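Local coordinates for protein transcription termination factor FttA (Pyrococcus horikoshii, PDB 3AF6) that probably terminates transcription in archaea as a zinc-dependent ribonuclease, cutting nascent RNA at the exit channel of RNA polymerase and degrading it from the 5' end, at residues Gly366-Phe370 against Ser592-Asp596; Glu612-Thr616 against Thr647-Arg651; Leu88-Val93 against Leu131-Val136; Ala97-Asn101 against Ile113-Lys117. One frame throughout, in Å; residues are numbered along the deposited sequence.

Interaction 1: Gly366-Phe370 against Ser592-Asp596. With ZN (zinc ion), chain J; SO4 (sulfate ion), chain G.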
loop_
_atom_site.group_PDB
_atom_site.type_symbol
_atom_site.label_atom_id
_atom_site.label_comp_id
_atom_site.label_asym_id
_atom_site.label_seq_id
_atom_site.Cartn_x
_atom_site.Cartn_y
_atom_site.Cartn_z
ATOM N N GLY A 366 -9.640 -6.499 1.082
ATOM C CA GLY A 366 -8.310 -6.381 1.647
ATOM C C GLY A 366 -8.581 -6.126 3.123
ATOM O O GLY A 366 -9.567 -6.621 3.672
ATOM N N ASP A 367 -7.729 -5.372 3.797
ATOM C CA ASP A 367 -8.008 -5.086 5.193
ATOM C C ASP A 367 -8.664 -3.719 5.188
ATOM O O ASP A 367 -8.250 -2.831 4.431
ATOM C CB ASP A 367 -6.719 -5.064 6.007
ATOM C CG ASP A 367 -6.202 -6.453 6.315
ATOM O OD1 ASP A 367 -4.998 -6.579 6.593
ATOM O OD2 ASP A 367 -6.993 -7.418 6.294
ATOM N N PHE A 368 -9.700 -3.553 6.006
ATOM C CA PHE A 368 -10.391 -2.276 6.062
ATOM C C PHE A 368 -10.924 -1.926 7.433
ATOM O O PHE A 368 -11.106 -2.781 8.292
ATOM C CB PHE A 368 -11.541 -2.225 5.041
ATOM C CG PHE A 368 -12.764 -3.017 5.439
ATOM C CD1 PHE A 368 -12.806 -4.403 5.266
ATOM C CD2 PHE A 368 -13.896 -2.365 5.947
ATOM C CE1 PHE A 368 -13.945 -5.128 5.579
ATOM C CE2 PHE A 368 -15.051 -3.085 6.269
ATOM C CZ PHE A 368 -15.077 -4.470 6.081
ATOM N N LYS A 369 -11.169 -0.641 7.622
ATOM C CA LYS A 369 -11.686 -0.122 8.878
ATOM C C LYS A 369 -12.943 0.667 8.475
ATOM O O LYS A 369 -12.930 1.385 7.474
ATOM C CB LYS A 369 -10.612 0.774 9.521
ATOM C CG LYS A 369 -10.902 1.244 10.939
ATOM C CD LYS A 369 -10.920 0.119 11.965
ATOM C CE LYS A 369 -11.456 0.648 13.298
ATOM N NZ LYS A 369 -11.397 -0.329 14.411
ATOM N N PHE A 370 -14.035 0.528 9.221
ATOM C CA PHE A 370 -15.251 1.247 8.827
ATOM C C PHE A 370 -15.754 2.322 9.801
ATOM O O PHE A 370 -16.956 2.505 9.986
ATOM C CB PHE A 370 -16.367 0.246 8.501
ATOM C CG PHE A 370 -17.439 0.797 7.592
ATOM C CD1 PHE A 370 -17.099 1.591 6.491
ATOM C CD2 PHE A 370 -18.790 0.507 7.826
ATOM C CE1 PHE A 370 -18.084 2.086 5.636
ATOM C CE2 PHE A 370 -19.781 0.997 6.982
ATOM C CZ PHE A 370 -19.431 1.790 5.878
ATOM N N SER A 592 -6.685 -0.560 16.618
ATOM C CA SER A 592 -6.705 -1.475 15.486
ATOM C C SER A 592 -7.025 -0.824 14.153
ATOM O O SER A 592 -7.805 0.129 14.079
ATOM C CB SER A 592 -7.716 -2.591 15.729
ATOM O OG SER A 592 -7.855 -3.380 14.565
ATOM N N GLY A 593 -6.415 -1.350 13.101
ATOM C CA GLY A 593 -6.678 -0.839 11.771
ATOM C C GLY A 593 -7.689 -1.757 11.096
ATOM O O GLY A 593 -7.956 -1.626 9.904
ATOM N N HIS A 594 -8.240 -2.695 11.865
ATOM C CA HIS A 594 -9.230 -3.657 11.365
ATOM C C HIS A 594 -10.643 -3.357 11.846
ATOM O O HIS A 594 -10.842 -3.006 13.017
ATOM C CB HIS A 594 -8.917 -5.069 11.852
ATOM C CG HIS A 594 -7.812 -5.746 11.113
ATOM N ND1 HIS A 594 -7.918 -6.107 9.790
ATOM C CD2 HIS A 594 -6.593 -6.163 11.524
ATOM C CE1 HIS A 594 -6.809 -6.718 9.416
ATOM N NE2 HIS A 594 -5.990 -6.764 10.449
ATOM N N ALA A 595 -11.627 -3.510 10.960
ATOM C CA ALA A 595 -13.007 -3.304 11.379
ATOM C C ALA A 595 -13.282 -4.418 12.393
ATOM O O ALA A 595 -12.864 -5.565 12.189
ATOM C CB ALA A 595 -13.943 -3.433 10.198
ATOM N N ASP A 596 -13.943 -4.103 13.500
ATOM C CA ASP A 596 -14.225 -5.151 14.466
ATOM C C ASP A 596 -15.537 -5.836 14.069
ATOM O O ASP A 596 -16.113 -5.490 13.034
ATOM C CB ASP A 596 -14.246 -4.571 15.884
ATOM C CG ASP A 596 -15.537 -3.868 16.230
ATOM O OD1 ASP A 596 -16.321 -3.506 15.313
ATOM O OD2 ASP A 596 -15.750 -3.671 17.452
HETATM ZN ZN ZN J . -3.504 -8.585 6.223
HETATM S S SO4 G . -3.268 -8.344 10.125
HETATM O O1 SO4 G . -1.937 -8.971 10.171
HETATM O O2 SO4 G . -3.623 -8.053 8.728
HETATM O O3 SO4 G . -4.260 -9.262 10.706
HETATM O O4 SO4 G . -3.248 -7.088 10.894
#

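Interaction 2: Glu612-Thr616 against Thr647-Arg651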
loop_
_atom_site.group_PDB
_atom_site.type_symbol
_atom_site.label_atom_id
_atom_site.label_comp_id
_atom_site.label_asym_id
_atom_site.label_seq_id
_atom_site.Cartn_x
_atom_site.Cartn_y
_atom_site.Cartn_z
ATOM N N GLU A 612 -25.002 -9.902 -4.270
ATOM C CA GLU A 612 -25.739 -11.158 -4.391
ATOM C C GLU A 612 -25.112 -12.187 -3.469
ATOM O O GLU A 612 -25.810 -13.011 -2.891
ATOM C CB GLU A 612 -25.692 -11.698 -5.822
ATOM C CG GLU A 612 -26.407 -10.856 -6.846
ATOM C CD GLU A 612 -26.075 -11.281 -8.271
ATOM O OE1 GLU A 612 -26.700 -10.734 -9.209
ATOM O OE2 GLU A 612 -25.188 -12.154 -8.447
ATOM N N ARG A 613 -23.788 -12.150 -3.353
ATOM C CA ARG A 613 -23.100 -13.088 -2.487
ATOM C C ARG A 613 -21.869 -12.460 -1.850
ATOM O O ARG A 613 -21.178 -11.636 -2.454
ATOM C CB ARG A 613 -22.718 -14.363 -3.259
ATOM C CG ARG A 613 -21.662 -14.195 -4.348
ATOM C CD ARG A 613 -22.002 -15.002 -5.618
ATOM N NE ARG A 613 -21.367 -16.324 -5.702
ATOM C CZ ARG A 613 -21.655 -17.374 -4.932
ATOM N NH1 ARG A 613 -22.583 -17.293 -3.986
ATOM N NH2 ARG A 613 -21.018 -18.522 -5.114
ATOM N N ILE A 614 -21.619 -12.841 -0.606
ATOM C CA ILE A 614 -20.465 -12.347 0.121
ATOM C C ILE A 614 -19.548 -13.525 0.467
ATOM O O ILE A 614 -20.002 -14.588 0.880
ATOM C CB ILE A 614 -20.903 -11.603 1.400
ATOM C CG1 ILE A 614 -21.649 -10.322 1.006
ATOM C CG2 ILE A 614 -19.692 -11.289 2.275
ATOM C CD1 ILE A 614 -22.254 -9.545 2.189
ATOM N N ILE A 615 -18.254 -13.339 0.264
ATOM C CA ILE A 615 -17.287 -14.384 0.558
ATOM C C ILE A 615 -16.350 -13.854 1.637
ATOM O O ILE A 615 -15.620 -12.886 1.422
ATOM C CB ILE A 615 -16.487 -14.766 -0.718
ATOM C CG1 ILE A 615 -17.458 -15.257 -1.799
ATOM C CG2 ILE A 615 -15.470 -15.843 -0.404
ATOM C CD1 ILE A 615 -16.817 -15.452 -3.159
ATOM N N THR A 616 -16.397 -14.477 2.808
ATOM C CA THR A 616 -15.558 -14.060 3.915
ATOM C C THR A 616 -14.212 -14.780 3.906
ATOM O O THR A 616 -14.139 -16.004 3.764
ATOM C CB THR A 616 -16.261 -14.318 5.246
ATOM O OG1 THR A 616 -16.566 -15.708 5.354
ATOM C CG2 THR A 616 -17.544 -13.516 5.324
ATOM N N THR A 647 -12.438 -23.196 -5.505
ATOM C CA THR A 647 -12.637 -22.267 -6.615
ATOM C C THR A 647 -14.135 -22.041 -6.736
ATOM O O THR A 647 -14.903 -22.993 -6.839
ATOM C CB THR A 647 -12.117 -22.800 -7.968
ATOM O OG1 THR A 647 -10.701 -22.993 -7.898
ATOM C CG2 THR A 647 -12.421 -21.794 -9.086
ATOM N N ILE A 648 -14.548 -20.781 -6.700
ATOM C CA ILE A 648 -15.957 -20.443 -6.807
ATOM C C ILE A 648 -16.285 -19.803 -8.139
ATOM O O ILE A 648 -15.820 -18.716 -8.446
ATOM C CB ILE A 648 -16.394 -19.484 -5.685
ATOM C CG1 ILE A 648 -16.153 -20.140 -4.321
ATOM C CG2 ILE A 648 -17.871 -19.133 -5.853
ATOM C CD1 ILE A 648 -16.489 -19.268 -3.166
ATOM N N ARG A 649 -17.084 -20.503 -8.930
ATOM C CA ARG A 649 -17.510 -20.031 -10.235
ATOM C C ARG A 649 -18.558 -18.956 -9.949
ATOM O O ARG A 649 -19.626 -19.252 -9.418
ATOM C CB ARG A 649 -18.104 -21.213 -11.006
ATOM C CG ARG A 649 -18.161 -21.080 -12.526
ATOM C CD ARG A 649 -19.461 -20.498 -12.947
ATOM N NE ARG A 649 -19.641 -20.417 -14.395
ATOM C CZ ARG A 649 -19.771 -21.459 -15.213
ATOM N NH1 ARG A 649 -19.952 -21.261 -16.510
ATOM N NH2 ARG A 649 -19.701 -22.696 -14.744
ATOM N N LEU A 650 -18.242 -17.706 -10.271
ATOM C CA LEU A 650 -19.157 -16.595 -10.032
ATOM C C LEU A 650 -20.238 -16.465 -11.095
ATOM O O LEU A 650 -21.260 -15.812 -10.875
ATOM C CB LEU A 650 -18.383 -15.286 -9.938
ATOM C CG LEU A 650 -17.401 -15.185 -8.775
ATOM C CD1 LEU A 650 -16.880 -13.756 -8.709
ATOM C CD2 LEU A 650 -18.090 -15.568 -7.472
ATOM N N ARG A 651 -20.000 -17.076 -12.248
ATOM C CA ARG A 651 -20.958 -17.065 -13.342
ATOM C C ARG A 651 -20.372 -17.733 -14.579
ATOM O O ARG A 651 -21.165 -18.250 -15.391
ATOM C CB ARG A 651 -21.405 -15.637 -13.678
ATOM C CG ARG A 651 -20.480 -14.879 -14.593
ATOM C CD ARG A 651 -21.143 -13.604 -15.064
ATOM N NE ARG A 651 -22.365 -13.856 -15.830
ATOM C CZ ARG A 651 -23.586 -13.485 -15.446
ATOM N NH1 ARG A 651 -24.636 -13.756 -16.216
ATOM N NH2 ARG A 651 -23.763 -12.848 -14.290
ATOM O OXT ARG A 651 -19.130 -17.726 -14.726
#

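Interaction 3: Leu88-Val93 against Leu131-Val136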
loop_
_atom_site.group_PDB
_atom_site.type_symbol
_atom_site.label_atom_id
_atom_site.label_comp_id
_atom_site.label_asym_id
_atom_site.label_seq_id
_atom_site.Cartn_x
_atom_site.Cartn_y
_atom_site.Cartn_z
ATOM N N LEU A 88 17.914 25.886 -17.183
ATOM C CA LEU A 88 17.182 26.648 -18.189
ATOM C C LEU A 88 15.811 26.985 -17.608
ATOM O O LEU A 88 15.172 27.962 -18.006
ATOM C CB LEU A 88 17.039 25.821 -19.474
ATOM C CG LEU A 88 16.477 26.499 -20.730
ATOM C CD1 LEU A 88 16.794 25.658 -21.954
ATOM C CD2 LEU A 88 14.982 26.692 -20.592
ATOM N N ILE A 89 15.371 26.169 -16.654
ATOM C CA ILE A 89 14.088 26.378 -15.997
ATOM C C ILE A 89 14.281 27.132 -14.682
ATOM O O ILE A 89 13.536 28.069 -14.389
ATOM C CB ILE A 89 13.375 25.036 -15.710
ATOM C CG1 ILE A 89 12.119 25.284 -14.868
ATOM C CG2 ILE A 89 14.321 24.078 -15.008
ATOM C CD1 ILE A 89 11.364 24.023 -14.491
ATOM N N PHE A 90 15.278 26.721 -13.898
ATOM C CA PHE A 90 15.579 27.362 -12.615
ATOM C C PHE A 90 15.596 28.882 -12.761
ATOM O O PHE A 90 15.422 29.620 -11.789
ATOM C CB PHE A 90 16.943 26.893 -12.088
ATOM C CG PHE A 90 16.874 25.709 -11.159
ATOM C CD1 PHE A 90 16.201 25.799 -9.944
ATOM C CD2 PHE A 90 17.507 24.514 -11.484
ATOM C CE1 PHE A 90 16.161 24.715 -9.063
ATOM C CE2 PHE A 90 17.473 23.425 -10.612
ATOM C CZ PHE A 90 16.798 23.529 -9.398
ATOM N N GLU A 91 15.808 29.335 -13.992
ATOM C CA GLU A 91 15.865 30.755 -14.311
ATOM C C GLU A 91 14.462 31.324 -14.522
ATOM O O GLU A 91 14.074 32.299 -13.878
ATOM C CB GLU A 91 16.707 30.959 -15.576
ATOM C CG GLU A 91 17.062 32.406 -15.886
ATOM C CD GLU A 91 17.850 32.545 -17.176
ATOM O OE1 GLU A 91 18.871 31.840 -17.332
ATOM O OE2 GLU A 91 17.452 33.361 -18.033
ATOM N N ILE A 92 13.708 30.699 -15.424
ATOM C CA ILE A 92 12.354 31.137 -15.752
ATOM C C ILE A 92 11.349 30.850 -14.634
ATOM O O ILE A 92 10.214 30.447 -14.891
ATOM C CB ILE A 92 11.868 30.468 -17.064
ATOM C CG1 ILE A 92 10.502 31.029 -17.470
ATOM C CG2 ILE A 92 11.818 28.958 -16.888
ATOM C CD1 ILE A 92 9.948 30.437 -18.747
ATOM N N VAL A 93 11.767 31.066 -13.391
ATOM C CA VAL A 93 10.897 30.830 -12.243
ATOM C C VAL A 93 11.224 31.781 -11.095
ATOM O O VAL A 93 12.390 31.929 -10.722
ATOM C CB VAL A 93 11.037 29.379 -11.718
ATOM C CG1 VAL A 93 10.149 29.176 -10.497
ATOM C CG2 VAL A 93 10.665 28.387 -12.808
ATOM N N LEU A 131 3.952 29.083 -19.895
ATOM C CA LEU A 131 5.099 29.909 -20.253
ATOM C C LEU A 131 6.392 29.140 -19.989
ATOM O O LEU A 131 7.293 29.101 -20.831
ATOM C CB LEU A 131 5.097 31.201 -19.431
ATOM C CG LEU A 131 6.380 32.039 -19.442
ATOM C CD1 LEU A 131 6.656 32.555 -20.846
ATOM C CD2 LEU A 131 6.238 33.194 -18.460
ATOM N N ILE A 132 6.463 28.527 -18.811
ATOM C CA ILE A 132 7.631 27.767 -18.388
ATOM C C ILE A 132 7.853 26.468 -19.166
ATOM O O ILE A 132 8.985 26.144 -19.534
ATOM C CB ILE A 132 7.542 27.436 -16.876
ATOM C CG1 ILE A 132 8.817 26.730 -16.417
ATOM C CG2 ILE A 132 6.326 26.566 -16.605
ATOM C CD1 ILE A 132 8.857 26.455 -14.928
ATOM N N THR A 133 6.776 25.732 -19.419
ATOM C CA THR A 133 6.865 24.460 -20.137
ATOM C C THR A 133 7.547 24.607 -21.494
ATOM O O THR A 133 8.322 23.745 -21.907
ATOM C CB THR A 133 5.460 23.843 -20.361
ATOM O OG1 THR A 133 5.592 22.528 -20.913
ATOM C CG2 THR A 133 4.637 24.699 -21.313
ATOM N N GLN A 134 7.255 25.710 -22.175
ATOM C CA GLN A 134 7.814 25.991 -23.491
ATOM C C GLN A 134 9.333 25.834 -23.550
ATOM O O GLN A 134 9.840 24.927 -24.213
ATOM C CB GLN A 134 7.425 27.407 -23.908
ATOM C CG GLN A 134 5.927 27.631 -23.964
ATOM C CD GLN A 134 5.551 29.101 -23.941
ATOM O OE1 GLN A 134 4.370 29.450 -23.955
ATOM N NE2 GLN A 134 6.554 29.971 -23.898
ATOM N N LYS A 135 10.043 26.724 -22.860
ATOM C CA LYS A 135 11.507 26.731 -22.827
ATOM C C LYS A 135 12.222 25.379 -22.867
ATOM O O LYS A 135 13.393 25.305 -23.252
ATOM C CB LYS A 135 11.997 27.515 -21.602
ATOM C CG LYS A 135 11.784 29.017 -21.680
ATOM C CD LYS A 135 12.577 29.628 -22.824
ATOM C CE LYS A 135 12.357 31.125 -22.906
ATOM N NZ LYS A 135 13.114 31.722 -24.037
ATOM N N VAL A 136 11.533 24.315 -22.465
ATOM C CA VAL A 136 12.136 22.984 -22.463
ATOM C C VAL A 136 11.197 21.943 -23.065
ATOM O O VAL A 136 11.640 20.900 -23.555
ATOM C CB VAL A 136 12.511 22.545 -21.030
ATOM C CG1 VAL A 136 13.526 23.520 -20.442
ATOM C CG2 VAL A 136 11.260 22.485 -20.159
#

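Interaction 4: Ala97-Asn101 against Ile113-Lys117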
loop_
_atom_site.group_PDB
_atom_site.type_symbol
_atom_site.label_atom_id
_atom_site.label_comp_id
_atom_site.label_asym_id
_atom_site.label_seq_id
_atom_site.Cartn_x
_atom_site.Cartn_y
_atom_site.Cartn_z
ATOM N N ALA A 97 10.066 31.054 -4.371
ATOM C CA ALA A 97 9.506 29.762 -3.986
ATOM C C ALA A 97 10.608 28.707 -3.927
ATOM O O ALA A 97 10.852 27.996 -4.902
ATOM C CB ALA A 97 8.430 29.345 -4.980
ATOM N N GLU A 98 11.264 28.619 -2.773
ATOM C CA GLU A 98 12.352 27.672 -2.551
ATOM C C GLU A 98 12.146 26.326 -3.240
ATOM O O GLU A 98 11.420 25.467 -2.742
ATOM C CB GLU A 98 12.553 27.458 -1.047
ATOM C CG GLU A 98 13.549 26.358 -0.696
ATOM C CD GLU A 98 14.938 26.613 -1.250
ATOM O OE1 GLU A 98 15.807 25.729 -1.102
ATOM O OE2 GLU A 98 15.162 27.697 -1.829
ATOM N N ILE A 99 12.797 26.151 -4.385
ATOM C CA ILE A 99 12.702 24.911 -5.149
ATOM C C ILE A 99 13.778 23.938 -4.672
ATOM O O ILE A 99 14.878 23.886 -5.226
ATOM C CB ILE A 99 12.888 25.180 -6.661
ATOM C CG1 ILE A 99 11.822 26.170 -7.142
ATOM C CG2 ILE A 99 12.799 23.876 -7.443
ATOM C CD1 ILE A 99 11.956 26.571 -8.596
ATOM N N THR A 100 13.448 23.168 -3.639
ATOM C CA THR A 100 14.382 22.204 -3.062
ATOM C C THR A 100 14.971 21.240 -4.092
ATOM O O THR A 100 16.188 21.056 -4.155
ATOM C CB THR A 100 13.707 21.382 -1.935
ATOM O OG1 THR A 100 14.681 20.542 -1.304
ATOM C CG2 THR A 100 12.592 20.515 -2.493
ATOM N N ASN A 101 14.109 20.632 -4.900
ATOM C CA ASN A 101 14.555 19.681 -5.911
ATOM C C ASN A 101 13.947 19.977 -7.276
ATOM O O ASN A 101 13.326 21.021 -7.476
ATOM C CB ASN A 101 14.194 18.256 -5.480
ATOM C CG ASN A 101 14.825 17.870 -4.152
ATOM O OD1 ASN A 101 16.049 17.786 -4.032
ATOM N ND2 ASN A 101 13.988 17.630 -3.147
ATOM N N ILE A 113 8.643 19.885 -10.254
ATOM C CA ILE A 113 9.158 21.064 -9.564
ATOM C C ILE A 113 8.791 20.996 -8.083
ATOM O O ILE A 113 7.770 21.546 -7.665
ATOM C CB ILE A 113 8.562 22.364 -10.150
ATOM C CG1 ILE A 113 8.811 22.420 -11.657
ATOM C CG2 ILE A 113 9.180 23.578 -9.467
ATOM C CD1 ILE A 113 8.228 23.646 -12.326
ATOM N N GLU A 114 9.621 20.323 -7.292
ATOM C CA GLU A 114 9.360 20.194 -5.863
ATOM C C GLU A 114 9.700 21.495 -5.146
ATOM O O GLU A 114 10.704 21.586 -4.442
ATOM C CB GLU A 114 10.176 19.038 -5.276
ATOM C CG GLU A 114 9.827 18.702 -3.834
ATOM C CD GLU A 114 10.523 17.448 -3.343
ATOM O OE1 GLU A 114 10.333 16.382 -3.964
ATOM O OE2 GLU A 114 11.256 17.524 -2.336
ATOM N N ALA A 115 8.853 22.502 -5.337
ATOM C CA ALA A 115 9.051 23.805 -4.715
ATOM C C ALA A 115 8.380 23.854 -3.345
ATOM O O ALA A 115 7.398 23.157 -3.098
ATOM C CB ALA A 115 8.490 24.903 -5.615
ATOM N N LYS A 116 8.918 24.686 -2.458
ATOM C CA LYS A 116 8.379 24.831 -1.111
ATOM C C LYS A 116 7.119 25.689 -1.163
ATOM O O LYS A 116 6.240 25.575 -0.309
ATOM C CB LYS A 116 9.428 25.477 -0.200
ATOM C CG LYS A 116 9.139 25.368 1.288
ATOM C CD LYS A 116 10.353 25.795 2.101
ATOM C CE LYS A 116 10.131 25.589 3.589
ATOM N NZ LYS A 116 11.352 25.915 4.377
ATOM N N LYS A 117 7.043 26.545 -2.178
ATOM C CA LYS A 117 5.898 27.426 -2.376
ATOM C C LYS A 117 5.386 27.188 -3.795
ATOM O O LYS A 117 5.870 27.796 -4.749
ATOM C CB LYS A 117 6.320 28.889 -2.217
ATOM C CG LYS A 117 7.392 29.124 -1.160
ATOM C CD LYS A 117 6.979 28.602 0.208
ATOM C CE LYS A 117 8.113 28.753 1.213
ATOM N NZ LYS A 117 7.773 28.188 2.550
#

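Interaction 1: Gly366-Phe370 against Ser592-Asp596
K369 runs beside the loop S592-D596. K369 CB sits near G593 O (3.6 Å). CG stands anti to the backbone N (chi1 -172°) and the chain then bends at chi2, bringing K369 CD to 3.3 Å from H594 O. At the tip, K369 NZ donates to H594 O at 3.1 Å, from above the carbonyl plane rather than on a lone pair, and also forms a salt bridge with E599. The backbones join where A595 N donates to F368 O at 2.8 Å; A595 CB lies over one face of the F368 ring, toward its rim. D367 OD1 binds a zinc ion at 2.5 Å, which D260, H261 and H618 share, and D367 bridges to the second zinc, bound by H256, H258 and H344. A sulfate, probably from the crystallisation liquor, reaches the first zinc with O2 and accepts from H594 NE2 with O4 (2.8 Å). This is consistent with H594, held at ND1 by E392, facing an RNA phosphate as in beta-CASP nucleases. G366-F370 follows strand 360-364, while S592-D596 leads into helix 597-606: D596 is its N-cap, and L600 of that helix packs on both F368 and A595.

Interaction 2: Glu612-Thr616 against Thr647-Arg651
I615 and I648 reach toward each other and meet tip to tip, I615 CD1 lying 3.8 Å from I648 CD1. In both, CG1 is anti to the carbonyl carbon (chi1 -59° in I615), a setting that sends the long branch across the gap. L650 adds a methyl beside the pair, L650 CD2 lying 4.5 Å from I615 CD1. The same L650 CD2 sits at the edge of the R613 guanidinium, near its plane, 3.8 Å from R613 NE. R613 bends at chi2 and chi3, and its outer end slides past I648 in the opposite direction, NH2 coming near I648 CG2 obliquely.

The backbones stand well apart, with CA atoms 9.2 Å from each other for R613 and L650, as suits side chains that meet between two layers. Strand 613-617 belongs to one sheet of the metallo-beta-lactamase fold, lying between strands 388-392 and 638-640 and bonded through its backbone to both sides. Strand 647-649 is the edge strand of the other sheet, next to strand 189-193, where T647 OG1 bonds T192 OG1. The second shell touches the same side chains: I191 meets I615 and L650, T388 meets R613, I615 and L650, and P642 meets I615.

What crosses here is apolar contact: the two sheets of the sandwich are joined at this end by van der Waals packing of the methyl groups of I615, I648 and L650. R613 probably contributes in the same way, since its neighbours across the contact are methyls of I648 and L650.

Interaction 3: Leu88-Val93 against Leu131-Val136
I132 projects from the short, weakly bonded helix 130-134 into a hollow lined by I89, I92 and V93. Its CG1 stands anti to the backbone N (chi1 -176°) and the chain continues extended, placing I132 CD1 at the tip, 3.5 Å from I89 CG1 and close to V93 CG2. Nearer its base, the side of I132 is flanked by I92, with I92 CG2 3.8 Å from I132 CG1. I92 is itself a bump in the reverse direction: I92 CD1 settles on the helix surface between L131 and K135, 3.6 Å from I132 CA. L88 makes the third projection. L88 CD2 enters the corner between K135 CB and V136 CG1, 3.5 Å from the latter, the leucine crossing K135 at about a right angle and sliding past V136. K135 lends only the start of its chain to the packing; the rest of the lysine departs from the contact.

I89 and I132 both also touch I113, so the interlocked side chains rest against strand 110-115. Residues 88-91 have helical backbone angles, although the regular bonds are missing. A helical segment and a helix packed against each other over one side of a three-stranded mixed sheet is consistent with a type II KH fold, in the unit assigned as KHb within the archaeal CPSF-KH region.

Interaction 4: Ala97-Asn101 against Ile113-Lys117
The N101 amide and the E114 carboxylate stand nearly perpendicular, their planes 86° apart, where the two side chains lie side by side and point the same way. The pair sits by the central strand, 110-115, of the three-stranded sheet in the unit assigned as KHb, consistent with a type II KH fold. N101 ND2 donates to E114 OE2 at 2.9 Å with an N-H...O angle of 142°. The acceptor lies in the plane of the amide, but the donor meets OE2 from well above the carboxylate plane. The other oxygen, E114 OE1, is taken in a salt bridge by R157, so the group is gripped by two partners and its rotation is probably fixed. The T100 methyl lies across the E114 chain, T100 CG2 3.6 Å from E114 CG.

Strand 110-115 runs between strands 103-105 and 140-144. A97-N101 approaches it as irregular chain just ahead of strand 103-105, with inverse gamma turns centred on I99 and E114. Backbone contact is nevertheless made: K116 N donates to E98 O at 2.6 Å. Beside it E98 CB and K116 CB touch at 3.8 Å, after which both charged ends depart from the contact.

Apolar atoms fill the rest. A97 CB packs against K117 CB, and I99 crosses I113 obliquely, with I99 CG2 4.2 Å from I113 CG2. I99 has CG1 anti to the carbonyl carbon (chi1 -59°), which turns this branch onto the strand, where I99 CG1 rests 3.9 Å from A115 CB.

How the interactions relate
Interactions 3 and 4 belong to one small domain. Their centres are about 14 Å apart, interaction 4 is nested inside the chain loop that interaction 3 closes, and their side chains share a core: V93 CG1 lies 3.7 Å from I99 CD1, and I132 CD1 3.9 Å from I113 CD1. Interactions 1 and 2 belong to the catalytic part. Interaction 1 sits at the zinc site, whereas interaction 2 joins the sheets of the same fold about 21 Å away between centres; strand 613-617 runs from it toward H618, a zinc ligand. The KHb contacts are remote from the metals, interactions 3 and 4 lying about 46 and 37 Å from interaction 1, centre to centre.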